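Local coordinates for protein ketol-acid reductoisomerase (NAD(+)) (uncultured archaeon GZfos26G2, PDB 4XDY) that catalyses the magnesium-dependent alkyl migration and NADH-dependent reduction of acetolactate in the biosynthesis of branched-chain amino acids, at residues W264-G267 and H268-G272. Numbering follows the deposited sequence.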
ATOM      1  N   TRP A 264     -10.992   8.438  11.936  1.00 17.01           N
ATOM      2  CA  TRP A 264     -12.424   8.781  11.833  1.00 16.40           C
ATOM      3  C   TRP A 264     -12.722  10.227  12.103  1.00 18.91           C
ATOM      4  O   TRP A 264     -13.636  10.828  11.448  1.00 18.66           O
ATOM      5  CB  TRP A 264     -13.263   7.791  12.679  1.00 18.10           C
ATOM      6  CG  TRP A 264     -13.137   6.371  12.267  1.00 18.10           C
ATOM      7  CD1 TRP A 264     -12.816   5.338  13.079  1.00 16.57           C
ATOM      8  CD2 TRP A 264     -13.314   5.810  10.965  1.00 18.09           C
ATOM      9  NE1 TRP A 264     -12.782   4.174  12.388  1.00 17.79           N
ATOM     10  CE2 TRP A 264     -13.070   4.425  11.086  1.00 18.89           C
ATOM     11  CE3 TRP A 264     -13.575   6.342   9.721  1.00 19.45           C
ATOM     12  CZ2 TRP A 264     -13.095   3.537  10.028  1.00 22.29           C
ATOM     13  CZ3 TRP A 264     -13.623   5.424   8.612  1.00 24.35           C
ATOM     14  CH2 TRP A 264     -13.376   4.044   8.791  1.00 24.18           C
ATOM     15  N   ALA A 265     -11.976  10.849  13.029  1.00 17.51           N
ATOM     16  CA  ALA A 265     -12.225  12.283  13.294  1.00 17.12           C
ATOM     17  C   ALA A 265     -11.763  13.204  12.216  1.00 20.86           C
ATOM     18  O   ALA A 265     -12.396  14.179  11.929  1.00 20.29           O
ATOM     19  CB  ALA A 265     -11.667  12.645  14.646  1.00 18.27           C
ATOM     20  N   VAL A 266     -10.578  12.932  11.630  1.00 17.55           N
ATOM     21  CA  VAL A 266      -9.926  13.850  10.751  1.00 18.27           C
ATOM     22  C   VAL A 266      -9.882  13.418   9.270  1.00 16.99           C
ATOM     23  O   VAL A 266      -9.855  14.271   8.367  1.00 19.17           O
ATOM     24  CB  VAL A 266      -8.489  14.133  11.303  1.00 17.76           C
ATOM     25  CG1 VAL A 266      -7.764  15.097  10.404  1.00 19.92           C
ATOM     26  CG2 VAL A 266      -8.554  14.656  12.733  1.00 19.58           C
ATOM     27  N   GLY A 267      -9.837  12.126   9.003  1.00 16.79           N
ATOM     28  CA  GLY A 267      -9.665  11.669   7.619  1.00 18.17           C
ATOM     29  C   GLY A 267     -10.628  12.326   6.669  1.00 18.82           C
ATOM     30  O   GLY A 267     -10.223  12.802   5.599  1.00 17.01           O
ATOM     31  N   HIS A 268     -11.927  12.294   7.026  1.00 18.14           N
ATOM     32  CA  HIS A 268     -12.975  12.846   6.142  1.00 19.44           C
ATOM     33  C   HIS A 268     -12.917  14.391   6.034  1.00 19.81           C
ATOM     34  O   HIS A 268     -13.559  14.949   5.144  1.00 19.92           O
ATOM     35  CB  HIS A 268     -14.364  12.373   6.579  1.00 21.48           C
ATOM     36  CG  HIS A 268     -14.798  12.969   7.862  1.00 22.05           C
ATOM     37  ND1 HIS A 268     -14.405  12.471   9.068  1.00 22.47           N
ATOM     38  CD2 HIS A 268     -15.436  14.138   8.125  1.00 23.33           C
ATOM     39  CE1 HIS A 268     -14.893  13.219  10.040  1.00 25.13           C
ATOM     40  NE2 HIS A 268     -15.522  14.238   9.494  1.00 25.56           N
ATOM     41  N   GLN A 269     -12.223  15.078   6.938  1.00 18.24           N
ATOM     42  CA  GLN A 269     -11.953  16.497   6.786  1.00 19.52           C
ATOM     43  C   GLN A 269     -10.912  16.778   5.733  1.00 21.72           C
ATOM     44  O   GLN A 269     -10.841  17.849   5.160  1.00 23.49           O
ATOM     45  CB  GLN A 269     -11.544  17.121   8.097  1.00 20.49           C
ATOM     46  CG  GLN A 269     -12.565  16.986   9.178  1.00 25.31           C
ATOM     47  CD  GLN A 269     -12.122  17.713  10.443  1.00 29.60           C
ATOM     48  OE1 GLN A 269     -11.886  17.130  11.492  1.00 36.39           O
ATOM     49  NE2 GLN A 269     -12.011  18.994  10.333  1.00 35.70           N
ATOM     50  N   ILE A 270     -10.062  15.803   5.470  1.00 20.21           N
ATOM     51  CA  ILE A 270      -9.021  15.960   4.439  1.00 19.43           C
ATOM     52  C   ILE A 270      -9.582  15.566   3.081  1.00 18.81           C
ATOM     53  O   ILE A 270      -9.431  16.281   2.132  1.00 19.45           O
ATOM     54  CB  ILE A 270      -7.794  15.027   4.838  1.00 19.20           C
ATOM     55  CG1 ILE A 270      -7.296  15.418   6.242  1.00 20.23           C
ATOM     56  CG2 ILE A 270      -6.730  15.150   3.755  1.00 20.30           C
ATOM     57  CD1 ILE A 270      -7.011  16.911   6.451  1.00 23.36           C
ATOM     58  N   ILE A 271     -10.151  14.369   3.023  1.00 18.63           N
ATOM     59  CA  ILE A 271     -10.731  13.733   1.822  1.00 19.10           C
ATOM     60  C   ILE A 271     -12.228  13.606   2.125  1.00 21.78           C
ATOM     61  O   ILE A 271     -12.673  12.632   2.770  1.00 20.74           O
ATOM     62  CB  ILE A 271     -10.183  12.333   1.549  1.00 20.05           C
ATOM     63  CG1 ILE A 271      -8.635  12.270   1.486  1.00 25.27           C
ATOM     64  CG2 ILE A 271     -10.875  11.702   0.341  1.00 21.43           C
ATOM     65  CD1 ILE A 271      -8.013  13.177   0.508  1.00 27.89           C
ATOM     66  N   GLY A 272     -12.946  14.612   1.636  1.00 23.28           N
ATOM     67  CA  GLY A 272     -14.365  14.758   1.923  1.00 22.72           C
ATOM     68  C   GLY A 272     -15.257  14.746   0.717  1.00 22.37           C
ATOM     69  O   GLY A 272     -14.878  14.269  -0.349  1.00 21.03           O
TER
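His268 turns its imidazole back alongside the preceding turn of helix 257-270, toward carbonyls that the helix has left without their usual amide partners: the amide N atoms of His268 and Gln269 lack the regular helical bonds to Trp264 O and Ala265 O, and the helix is kinked there. CB packs against the backbone, 3.7 Å from Gly267 C. Next, CG stands between the backbone N and the carbonyl carbon (chi1 70°), a placing that swings the ring toward the N-terminal side. ND1 and CE1 then both lie 3.0 Å from Trp264 O, which sits at the ring edge in its plane. CE1, the polarised carbon between the two nitrogens, is also 3.3 Å from Ala265 O, which approaches obliquely. NE2 comes more loosely to the same Ala265 O, at 4.0 Å. Histidine probably suits the place because a short, flat, polar ring can lie beside two carbonyls that receive no regular helical amide.

Beyond the kink i-3 and i-4 bonds are mixed, and the helix ends at Ile270. Gly267 O accepts from both Ile271 N and Ile270 N, a bifurcated pattern. Ile270 N also bonds to Val266 O, which takes a further, weak bond from Gln269 N. The branched aliphatic chains of Val266 and Ile270, meeting through their CG1 atoms at 4.2 Å, suit a buried flank that faces the second subunit.

Ile271 leaves helical geometry, and Gly272 follows as the N-cap of helix 273-287. The turn thus links two helices of the C-terminal knotted domain at the dimer interface, where Val266 packs on Gln200, Ile270 on Val275 and Ile271 on Ile271, all three partners belonging to the second subunit.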